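A1 protein (Enterobacteria phage Qbeta, PDB 3RLK) is the coat-protein read-through product of phage Qbeta, probably a minor component of the virion, whose extension folds as a beta-barrel domain with a polyproline helix. Local coordinates at residues N94-L104 against G154-D162; R111-E119 against F173-I183. All blocks are in the same frame, centred on the assembly; numbering follows the deposited sequence.

Contact 1 (N94-L104 against G154-D162)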
loop_
_atom_site.group_PDB
_atom_site.type_symbol
_atom_site.label_atom_id
_atom_site.label_comp_id
_atom_site.label_asym_id
_atom_site.label_seq_id
_atom_site.Cartn_x
_atom_site.Cartn_y
_atom_site.Cartn_z
ATOM N N ASN A 94 11.924 7.389 10.094
ATOM C CA ASN A 94 12.700 6.307 10.726
ATOM C C ASN A 94 12.247 4.878 10.317
ATOM O O ASN A 94 12.029 3.973 11.171
ATOM C CB ASN A 94 12.739 6.450 12.250
ATOM C CG ASN A 94 14.010 5.789 12.882
ATOM O OD1 ASN A 94 15.165 6.143 12.557
ATOM N ND2 ASN A 94 13.793 4.874 13.800
ATOM N N GLY A 95 12.076 4.703 9.022
ATOM C CA GLY A 95 11.759 3.396 8.488
ATOM C C GLY A 95 10.369 3.405 7.861
ATOM O O GLY A 95 10.164 2.671 6.898
ATOM N N TYR A 96 9.464 4.250 8.379
ATOM C CA TYR A 96 8.090 4.418 7.764
ATOM C C TYR A 96 8.251 5.267 6.523
ATOM O O TYR A 96 9.074 6.183 6.523
ATOM C CB TYR A 96 7.132 5.164 8.665
ATOM C CG TYR A 96 6.583 4.314 9.739
ATOM C CD1 TYR A 96 5.700 3.248 9.407
ATOM C CD2 TYR A 96 6.985 4.478 11.055
ATOM C CE1 TYR A 96 5.182 2.404 10.422
ATOM C CE2 TYR A 96 6.441 3.660 12.076
ATOM C CZ TYR A 96 5.580 2.623 11.749
ATOM O OH TYR A 96 5.083 1.799 12.747
ATOM N N ILE A 97 7.488 4.957 5.488
ATOM C CA ILE A 97 7.598 5.643 4.205
ATOM C C ILE A 97 6.292 5.396 3.415
ATOM O O ILE A 97 5.660 4.378 3.578
ATOM C CB ILE A 97 8.861 5.216 3.396
ATOM C CG1 ILE A 97 9.251 6.325 2.379
ATOM C CG2 ILE A 97 8.690 3.891 2.697
ATOM C CD1 ILE A 97 9.430 7.814 3.017
ATOM N N ASP A 98 5.923 6.321 2.545
ATOM C CA ASP A 98 4.759 6.108 1.650
ATOM C C ASP A 98 5.153 5.305 0.391
ATOM O O ASP A 98 6.260 5.470 -0.110
ATOM C CB ASP A 98 4.113 7.443 1.195
ATOM C CG ASP A 98 5.123 8.422 0.595
ATOM O OD1 ASP A 98 6.244 8.568 1.140
ATOM O OD2 ASP A 98 4.780 9.126 -0.382
ATOM N N LEU A 99 4.222 4.500 -0.128
ATOM C CA LEU A 99 4.410 3.807 -1.397
ATOM C C LEU A 99 3.735 4.584 -2.543
ATOM O O LEU A 99 2.950 5.506 -2.300
ATOM C CB LEU A 99 3.791 2.400 -1.291
ATOM C CG LEU A 99 4.118 1.552 -0.049
ATOM C CD1 LEU A 99 3.630 0.180 -0.419
ATOM C CD2 LEU A 99 5.623 1.462 0.271
ATOM N N ASP A 100 4.058 4.196 -3.784
ATOM C CA ASP A 100 3.551 4.873 -4.961
ATOM C C ASP A 100 2.220 4.249 -5.368
ATOM O O ASP A 100 2.160 3.287 -6.112
ATOM C CB ASP A 100 4.577 4.861 -6.059
ATOM C CG ASP A 100 4.157 5.684 -7.290
ATOM O OD1 ASP A 100 2.944 6.012 -7.471
ATOM O OD2 ASP A 100 5.065 5.925 -8.111
ATOM N N ALA A 101 1.111 4.816 -4.867
ATOM C CA ALA A 101 -0.241 4.226 -5.218
ATOM C C ALA A 101 -0.562 4.246 -6.744
ATOM O O ALA A 101 -1.317 3.356 -7.225
ATOM C CB ALA A 101 -1.376 4.990 -4.422
ATOM N N THR A 102 0.003 5.203 -7.466
ATOM C CA THR A 102 -0.159 5.349 -8.949
ATOM C C THR A 102 0.588 4.222 -9.652
ATOM O O THR A 102 -0.022 3.426 -10.373
ATOM C CB THR A 102 0.253 6.757 -9.462
ATOM O OG1 THR A 102 -0.680 7.747 -8.972
ATOM C CG2 THR A 102 0.335 6.773 -10.987
ATOM N N TYR A 103 1.876 4.073 -9.384
ATOM C CA TYR A 103 2.597 2.918 -9.880
ATOM C C TYR A 103 1.898 1.604 -9.574
ATOM O O TYR A 103 1.863 0.737 -10.429
ATOM C CB TYR A 103 3.986 2.814 -9.240
ATOM C CG TYR A 103 4.833 1.817 -9.950
ATOM C CD1 TYR A 103 5.446 2.149 -11.148
ATOM C CD2 TYR A 103 5.015 0.541 -9.444
ATOM C CE1 TYR A 103 6.219 1.240 -11.838
ATOM C CE2 TYR A 103 5.788 -0.393 -10.113
ATOM C CZ TYR A 103 6.434 -0.001 -11.292
ATOM O OH TYR A 103 7.167 -0.909 -11.949
ATOM N N LEU A 104 1.414 1.421 -8.345
ATOM C CA LEU A 104 0.887 0.097 -7.969
ATOM C C LEU A 104 -0.352 -0.241 -8.827
ATOM O O LEU A 104 -0.777 -1.418 -8.859
ATOM C CB LEU A 104 0.521 0.043 -6.484
ATOM C CG LEU A 104 1.743 -0.018 -5.519
ATOM C CD1 LEU A 104 1.378 0.315 -4.102
ATOM C CD2 LEU A 104 2.455 -1.395 -5.553
ATOM N N GLY A 154 -5.088 10.051 0.148
ATOM C CA GLY A 154 -4.786 8.700 0.656
ATOM C C GLY A 154 -3.316 8.402 0.538
ATOM O O GLY A 154 -2.681 8.748 -0.476
ATOM N N VAL A 155 -2.752 7.768 1.577
ATOM C CA VAL A 155 -1.379 7.295 1.550
ATOM C C VAL A 155 -1.297 5.821 2.026
ATOM O O VAL A 155 -1.920 5.408 3.040
ATOM C CB VAL A 155 -0.546 8.198 2.508
ATOM C CG1 VAL A 155 0.923 7.829 2.534
ATOM C CG2 VAL A 155 -0.706 9.622 2.101
ATOM N N ILE A 156 -0.526 5.050 1.260
ATOM C CA ILE A 156 -0.200 3.696 1.667
ATOM C C ILE A 156 1.172 3.839 2.359
ATOM O O ILE A 156 2.189 4.247 1.707
ATOM C CB ILE A 156 -0.071 2.746 0.453
ATOM C CG1 ILE A 156 -1.358 2.757 -0.412
ATOM C CG2 ILE A 156 0.225 1.294 0.936
ATOM C CD1 ILE A 156 -1.174 2.302 -1.839
ATOM N N VAL A 157 1.184 3.406 3.614
ATOM C CA VAL A 157 2.377 3.518 4.461
ATOM C C VAL A 157 3.002 2.149 4.647
ATOM O O VAL A 157 2.409 1.243 5.197
ATOM C CB VAL A 157 2.079 4.149 5.869
ATOM C CG1 VAL A 157 3.410 4.369 6.613
ATOM C CG2 VAL A 157 1.386 5.524 5.735
ATOM N N GLY A 158 4.235 2.022 4.199
ATOM C CA GLY A 158 5.005 0.823 4.507
ATOM C C GLY A 158 6.147 1.070 5.497
ATOM O O GLY A 158 6.276 2.157 6.048
ATOM N N PHE A 159 6.893 0.017 5.810
ATOM C CA PHE A 159 7.994 0.173 6.718
ATOM C C PHE A 159 9.159 -0.621 6.170
ATOM O O PHE A 159 9.044 -1.810 5.890
ATOM C CB PHE A 159 7.641 -0.197 8.156
ATOM C CG PHE A 159 8.806 -0.042 9.135
ATOM C CD1 PHE A 159 8.925 1.084 9.952
ATOM C CD2 PHE A 159 9.762 -1.085 9.238
ATOM C CE1 PHE A 159 10.032 1.226 10.787
ATOM C CE2 PHE A 159 10.898 -0.954 10.075
ATOM C CZ PHE A 159 11.014 0.167 10.856
ATOM N N TRP A 160 10.282 0.082 5.962
ATOM C CA TRP A 160 11.452 -0.487 5.281
ATOM C C TRP A 160 12.238 -1.341 6.271
ATOM O O TRP A 160 12.785 -0.823 7.334
ATOM C CB TRP A 160 12.357 0.649 4.744
ATOM C CG TRP A 160 13.396 0.114 3.894
ATOM C CD1 TRP A 160 14.687 -0.173 4.243
ATOM C CD2 TRP A 160 13.269 -0.216 2.518
ATOM N NE1 TRP A 160 15.364 -0.656 3.156
ATOM C CE2 TRP A 160 14.507 -0.737 2.097
ATOM C CE3 TRP A 160 12.191 -0.190 1.605
ATOM C CZ2 TRP A 160 14.727 -1.151 0.808
ATOM C CZ3 TRP A 160 12.415 -0.595 0.300
ATOM C CH2 TRP A 160 13.673 -1.121 -0.068
ATOM N N ARG A 161 12.348 -2.619 5.911
ATOM C CA ARG A 161 12.927 -3.668 6.773
ATOM C C ARG A 161 14.292 -4.113 6.301
ATOM O O ARG A 161 14.993 -4.810 7.036
ATOM C CB ARG A 161 11.990 -4.894 6.772
ATOM C CG ARG A 161 10.664 -4.528 7.430
ATOM C CD ARG A 161 9.972 -5.786 7.883
ATOM N NE ARG A 161 10.659 -6.418 9.023
ATOM C CZ ARG A 161 10.718 -7.748 9.217
ATOM N NH1 ARG A 161 10.083 -8.595 8.357
ATOM N NH2 ARG A 161 11.335 -8.248 10.339
ATOM N N ASP A 162 14.691 -3.725 5.081
ATOM C CA ASP A 162 15.893 -4.269 4.437
ATOM C C ASP A 162 17.137 -3.568 5.014
ATOM O O ASP A 162 17.272 -2.353 4.891
ATOM C CB ASP A 162 15.814 -4.107 2.901
ATOM C CG ASP A 162 16.978 -4.805 2.126
ATOM O OD1 ASP A 162 18.029 -5.161 2.683
ATOM O OD2 ASP A 162 16.844 -5.005 0.901
HETATM O O HOH W 1 0.850 6.468 -1.010
#
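In the three-stranded antiparallel sheet of the read-through domain, edge strand 96-98 lies against the central strand 154-159, with Tyr96 opposite Phe159 near one end of the pairing. Ile97 and Gly158 form a hydrogen-bonded pair, its longer bond running from Ile97 N to Gly158 O at 3.1 Å. Non-hydrogen-bonded pairs flank it: Tyr96 with Phe159 and Asp98 with Val157. The ladder reaches past the short strand at both ends, through Trp160 N to Gly95 O and Leu99 N to Ile156 O. In this last pair a water bridges the other half: it donates to Leu99 O at 2.6 Å and accepts from Ile156 N.

On the face carrying Tyr96, Val157 and Phe159, the two rings make a T-shaped stack with planes at 77°. CD1 of Phe159 stands 3.8 Å above the centre of the Tyr96 ring. With its CG anti to the backbone N (chi1 180°), Phe159 also packs its ring directly on the backbone of Gly95, whose O lies over one ring face and whose CA is 3.6 Å from Phe159 CE1. Val157 CG1 touches Tyr96 CD1 at 3.8 Å.

At the Leu99 end of the ladder the two branches of Ile156 meet three residues. Its CG2 meets Leu99 CD1, the side chains crossing at about a right angle, while its CD1 reaches Ala101 CB at 3.7 Å and meets Leu104 CD1 tip to tip. Asp98 turns its carboxylate away, to the backbone N atoms of Arg77 and Asp78.

Direct N-H...O bonds thus set the register of the two strands while apolar side chains pack beside them, and the water satisfies the buried Leu99 O and Ile156 N, which do not bond to each other.

Contact 2 (R111-E119 against F173-I183)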
loop_
_atom_site.group_PDB
_atom_site.type_symbol
_atom_site.label_atom_id
_atom_site.label_comp_id
_atom_site.label_asym_id
_atom_site.label_seq_id
_atom_site.Cartn_x
_atom_site.Cartn_y
_atom_site.Cartn_z
ATOM N N ARG A 111 1.895 -7.161 -13.423
ATOM C CA ARG A 111 2.741 -8.249 -13.953
ATOM C C ARG A 111 3.723 -8.768 -12.898
ATOM O O ARG A 111 3.945 -9.999 -12.766
ATOM C CB ARG A 111 3.527 -7.819 -15.236
ATOM C CG ARG A 111 2.665 -7.460 -16.484
ATOM C CD ARG A 111 3.524 -7.261 -17.767
ATOM N NE ARG A 111 2.743 -6.653 -18.864
ATOM C CZ ARG A 111 3.262 -6.390 -20.078
ATOM N NH1 ARG A 111 4.539 -6.700 -20.321
ATOM N NH2 ARG A 111 2.521 -5.824 -21.044
ATOM N N ASP A 112 4.326 -7.837 -12.152
ATOM C CA ASP A 112 5.410 -8.199 -11.217
ATOM C C ASP A 112 4.979 -8.856 -9.915
ATOM O O ASP A 112 5.629 -9.752 -9.431
ATOM C CB ASP A 112 6.251 -6.954 -10.946
ATOM C CG ASP A 112 7.010 -6.504 -12.176
ATOM O OD1 ASP A 112 6.995 -7.289 -13.165
ATOM O OD2 ASP A 112 7.653 -5.412 -12.180
ATOM N N GLN A 113 3.869 -8.396 -9.365
ATOM C CA GLN A 113 3.430 -8.752 -8.008
ATOM C C GLN A 113 4.533 -8.683 -6.959
ATOM O O GLN A 113 4.659 -9.582 -6.129
ATOM C CB GLN A 113 2.757 -10.125 -7.982
ATOM C CG GLN A 113 1.466 -10.245 -8.869
ATOM C CD GLN A 113 0.316 -9.452 -8.387
ATOM O OE1 GLN A 113 -0.342 -8.737 -9.137
ATOM N NE2 GLN A 113 0.013 -9.606 -7.139
ATOM N N LYS A 114 5.331 -7.627 -6.998
ATOM C CA LYS A 114 6.263 -7.304 -5.892
ATOM C C LYS A 114 5.429 -7.002 -4.649
ATOM O O LYS A 114 5.867 -7.341 -3.554
ATOM C CB LYS A 114 7.097 -6.073 -6.245
ATOM C CG LYS A 114 8.104 -6.366 -7.411
ATOM C CD LYS A 114 8.698 -5.056 -7.840
ATOM C CE LYS A 114 9.788 -5.363 -8.879
ATOM N NZ LYS A 114 10.064 -4.067 -9.598
ATOM N N TYR A 115 4.233 -6.418 -4.815
ATOM C CA TYR A 115 3.207 -6.418 -3.752
ATOM C C TYR A 115 2.028 -7.225 -4.289
ATOM O O TYR A 115 1.913 -7.367 -5.499
ATOM C CB TYR A 115 2.723 -4.962 -3.463
ATOM C CG TYR A 115 3.770 -4.190 -2.700
ATOM C CD1 TYR A 115 3.776 -4.179 -1.285
ATOM C CD2 TYR A 115 4.772 -3.481 -3.387
ATOM C CE1 TYR A 115 4.784 -3.496 -0.573
ATOM C CE2 TYR A 115 5.801 -2.790 -2.669
ATOM C CZ TYR A 115 5.742 -2.776 -1.258
ATOM O OH TYR A 115 6.709 -2.082 -0.549
ATOM N N ASP A 116 1.162 -7.749 -3.431
ATOM C CA ASP A 116 0.011 -8.512 -3.959
ATOM C C ASP A 116 -1.108 -7.551 -4.329
ATOM O O ASP A 116 -1.603 -6.799 -3.472
ATOM C CB ASP A 116 -0.555 -9.475 -2.907
ATOM C CG ASP A 116 0.453 -10.557 -2.514
ATOM O OD1 ASP A 116 0.833 -11.311 -3.407
ATOM O OD2 ASP A 116 0.826 -10.650 -1.320
ATOM N N ILE A 117 -1.500 -7.577 -5.600
ATOM C CA ILE A 117 -2.457 -6.618 -6.142
ATOM C C ILE A 117 -3.435 -7.481 -6.973
ATOM O O ILE A 117 -2.980 -8.334 -7.711
ATOM C CB ILE A 117 -1.739 -5.636 -7.054
ATOM C CG1 ILE A 117 -0.471 -5.073 -6.363
ATOM C CG2 ILE A 117 -2.720 -4.558 -7.556
ATOM C CD1 ILE A 117 0.445 -4.336 -7.368
ATOM N N ARG A 118 -4.738 -7.326 -6.790
ATOM C CA ARG A 118 -5.721 -8.118 -7.607
ATOM C C ARG A 118 -6.571 -7.180 -8.396
ATOM O O ARG A 118 -6.956 -6.106 -7.900
ATOM C CB ARG A 118 -6.594 -9.048 -6.733
ATOM C CG ARG A 118 -5.793 -10.261 -6.261
ATOM C CD ARG A 118 -6.656 -11.294 -5.522
ATOM N NE ARG A 118 -5.853 -12.483 -5.253
ATOM C CZ ARG A 118 -6.289 -13.608 -4.674
ATOM N NH1 ARG A 118 -7.557 -13.763 -4.362
ATOM N NH2 ARG A 118 -5.407 -14.605 -4.437
ATOM N N GLU A 119 -6.920 -7.559 -9.632
ATOM C CA GLU A 119 -7.878 -6.722 -10.389
ATOM C C GLU A 119 -9.306 -7.170 -10.091
ATOM O O GLU A 119 -9.583 -8.388 -10.119
ATOM C CB GLU A 119 -7.602 -6.922 -11.883
ATOM C CG GLU A 119 -8.281 -5.865 -12.754
ATOM C CD GLU A 119 -7.500 -5.618 -14.021
ATOM O OE1 GLU A 119 -6.973 -6.600 -14.582
ATOM O OE2 GLU A 119 -7.397 -4.450 -14.420
ATOM N N PHE A 173 10.959 3.493 -6.714
ATOM C CA PHE A 173 9.886 2.672 -6.144
ATOM C C PHE A 173 9.907 1.232 -6.683
ATOM O O PHE A 173 9.430 0.298 -6.044
ATOM C CB PHE A 173 8.490 3.328 -6.298
ATOM C CG PHE A 173 7.426 2.545 -5.606
ATOM C CD1 PHE A 173 7.416 2.448 -4.228
ATOM C CD2 PHE A 173 6.486 1.800 -6.369
ATOM C CE1 PHE A 173 6.479 1.672 -3.562
ATOM C CE2 PHE A 173 5.557 0.989 -5.713
ATOM C CZ PHE A 173 5.559 0.899 -4.330
ATOM N N THR A 174 10.508 1.045 -7.845
ATOM C CA THR A 174 10.578 -0.302 -8.394
ATOM C C THR A 174 11.551 -1.167 -7.604
ATOM O O THR A 174 11.567 -2.389 -7.795
ATOM C CB THR A 174 10.959 -0.289 -9.895
ATOM O OG1 THR A 174 12.340 0.061 -9.979
ATOM C CG2 THR A 174 10.128 0.707 -10.682
ATOM N N LYS A 175 12.356 -0.570 -6.699
ATOM C CA LYS A 175 13.186 -1.348 -5.787
ATOM C C LYS A 175 12.407 -1.876 -4.584
ATOM O O LYS A 175 12.933 -2.644 -3.824
ATOM C CB LYS A 175 14.435 -0.553 -5.337
ATOM C CG LYS A 175 15.269 -0.149 -6.615
ATOM C CD LYS A 175 16.790 0.031 -6.253
ATOM C CE LYS A 175 17.629 -0.005 -7.521
ATOM N NZ LYS A 175 17.206 1.223 -8.265
ATOM N N PHE A 176 11.152 -1.464 -4.407
ATOM C CA PHE A 176 10.344 -1.915 -3.248
ATOM C C PHE A 176 9.586 -3.223 -3.532
ATOM O O PHE A 176 9.217 -3.481 -4.687
ATOM C CB PHE A 176 9.245 -0.839 -2.984
ATOM C CG PHE A 176 9.723 0.395 -2.283
ATOM C CD1 PHE A 176 9.133 0.807 -1.071
ATOM C CD2 PHE A 176 10.757 1.152 -2.820
ATOM C CE1 PHE A 176 9.576 1.987 -0.417
ATOM C CE2 PHE A 176 11.222 2.352 -2.186
ATOM C CZ PHE A 176 10.608 2.792 -1.020
ATOM N N ASP A 177 9.368 -4.021 -2.493
ATOM C CA ASP A 177 8.540 -5.229 -2.565
ATOM C C ASP A 177 7.969 -5.528 -1.213
ATOM O O ASP A 177 8.429 -4.970 -0.253
ATOM C CB ASP A 177 9.284 -6.378 -3.244
ATOM C CG ASP A 177 10.364 -7.037 -2.364
ATOM O OD1 ASP A 177 10.229 -7.205 -1.143
ATOM O OD2 ASP A 177 11.376 -7.409 -2.959
ATOM N N LYS A 178 6.977 -6.404 -1.108
ATOM C CA LYS A 178 6.323 -6.594 0.167
ATOM C C LYS A 178 7.172 -7.207 1.275
ATOM O O LYS A 178 6.800 -7.064 2.441
ATOM C CB LYS A 178 5.075 -7.463 -0.102
ATOM C CG LYS A 178 5.490 -8.898 -0.416
ATOM C CD LYS A 178 4.279 -9.636 -0.997
ATOM C CE LYS A 178 4.517 -11.095 -1.020
ATOM N NZ LYS A 178 3.200 -11.812 -1.067
ATOM N N THR A 179 8.262 -7.907 0.947
ATOM C CA THR A 179 9.194 -8.419 1.966
ATOM C C THR A 179 10.196 -7.323 2.498
ATOM O O THR A 179 10.362 -7.192 3.717
ATOM C CB THR A 179 9.952 -9.584 1.389
ATOM O OG1 THR A 179 8.944 -10.497 0.898
ATOM C CG2 THR A 179 10.733 -10.325 2.479
ATOM N N LYS A 180 10.750 -6.541 1.579
ATOM C CA LYS A 180 11.588 -5.405 1.930
ATOM C C LYS A 180 10.816 -4.330 2.646
ATOM O O LYS A 180 11.389 -3.623 3.503
ATOM C CB LYS A 180 12.180 -4.802 0.691
ATOM C CG LYS A 180 13.197 -5.698 0.079
ATOM C CD LYS A 180 13.760 -5.012 -1.137
ATOM C CE LYS A 180 14.537 -5.894 -2.115
ATOM N NZ LYS A 180 15.006 -4.933 -3.212
ATOM N N CYS A 181 9.556 -4.123 2.234
ATOM C CA CYS A 181 8.772 -2.980 2.740
ATOM C C CYS A 181 7.270 -3.285 2.880
ATOM O O CYS A 181 6.447 -2.760 2.103
ATOM C CB CYS A 181 9.016 -1.735 1.885
ATOM S SG CYS A 181 8.457 -0.139 2.514
ATOM N N PRO A 182 6.903 -4.061 3.926
ATOM C CA PRO A 182 5.501 -4.454 4.002
ATOM C C PRO A 182 4.593 -3.270 4.348
ATOM O O PRO A 182 5.016 -2.314 5.039
ATOM C CB PRO A 182 5.488 -5.519 5.106
ATOM C CG PRO A 182 6.754 -5.231 5.937
ATOM C CD PRO A 182 7.736 -4.856 4.850
ATOM N N ILE A 183 3.368 -3.331 3.808
ATOM C CA ILE A 183 2.387 -2.267 4.112
ATOM C C ILE A 183 1.967 -2.393 5.547
ATOM O O ILE A 183 1.646 -3.505 6.014
ATOM C CB ILE A 183 1.154 -2.352 3.133
ATOM C CG1 ILE A 183 1.673 -2.254 1.681
ATOM C CG2 ILE A 183 -0.020 -1.360 3.580
ATOM C CD1 ILE A 183 0.683 -2.679 0.572
#
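The hydroxyl of Tyr115 donates to Cys181 O at 2.7 Å, the acceptor lying near the plane of the ring. A second hydrogen bond is purely backbone, from Lys178 N to Lys114 O at 2.8 Å. The Lys114 side chain adds a third: extended beyond CG, it runs past Phe176 O and delivers NZ to a lone pair of Thr174 O at 2.9 Å, in the carbonyl plane.

One charged pair crosses the contact. Lys178 NZ meets Asp116 OD2 at 2.7 Å on the syn side of the carboxylate, as a salt bridge. The lysine starts with CG between its backbone N and carbonyl carbon (chi1 72°), then stretches out past Lys114 O to the acid.

Packing centres on the Tyr115 ring, which lies against the backbone of the loop before strand 183-188. Lys178 N sits 3.7 Å above its centre, with Asp177 C over the same face nearer the rim, so the ring is pressed on a peptide unit. Ile183 CD1 touches Tyr115 CD1 at 3.9 Å, and Phe173 CZ approaches Tyr115 CE2 at 4.1 Å. The turn under the ring is held by Asp177, an Asx motif: its OD1 accepts from Lys180 N at 2.8 Å.

Around the contact, Leu104 of helix 101-104 packs on both Tyr115 and Phe173. Helix 107-112 ends within 111-119, while strand 117-121 carries the chain onward beside strand 129-135, where Tyr134 touches Asp116 and Ile133 touches Ile183, the first residue of strand 183-188.

In the fold
From the N terminus the chain first lays down strands 34-38, 40-42 and 52-58 of the six-stranded mixed sheet, and only later reaches strand 96-98 and helix 101-104, in contact 1. Helix 107-112 and the turn into strand 117-121 follow, in contact 2. Then 154-162 returns to close contact 1 across 49 residues, and 173-183 closes contact 2 across 53, so the two closures cross. Their centres lie 10 Å apart and they touch: Pro182 and Lys180 pair by backbone with Phe159 and Arg161, and Phe173 packs on Asp100. Contact 1 joins strand 96-98 to the middle strand of the three-stranded sheet; contact 2 ties the loop before strand 183-188 to the turn before strand 117-121 of the mixed sheet.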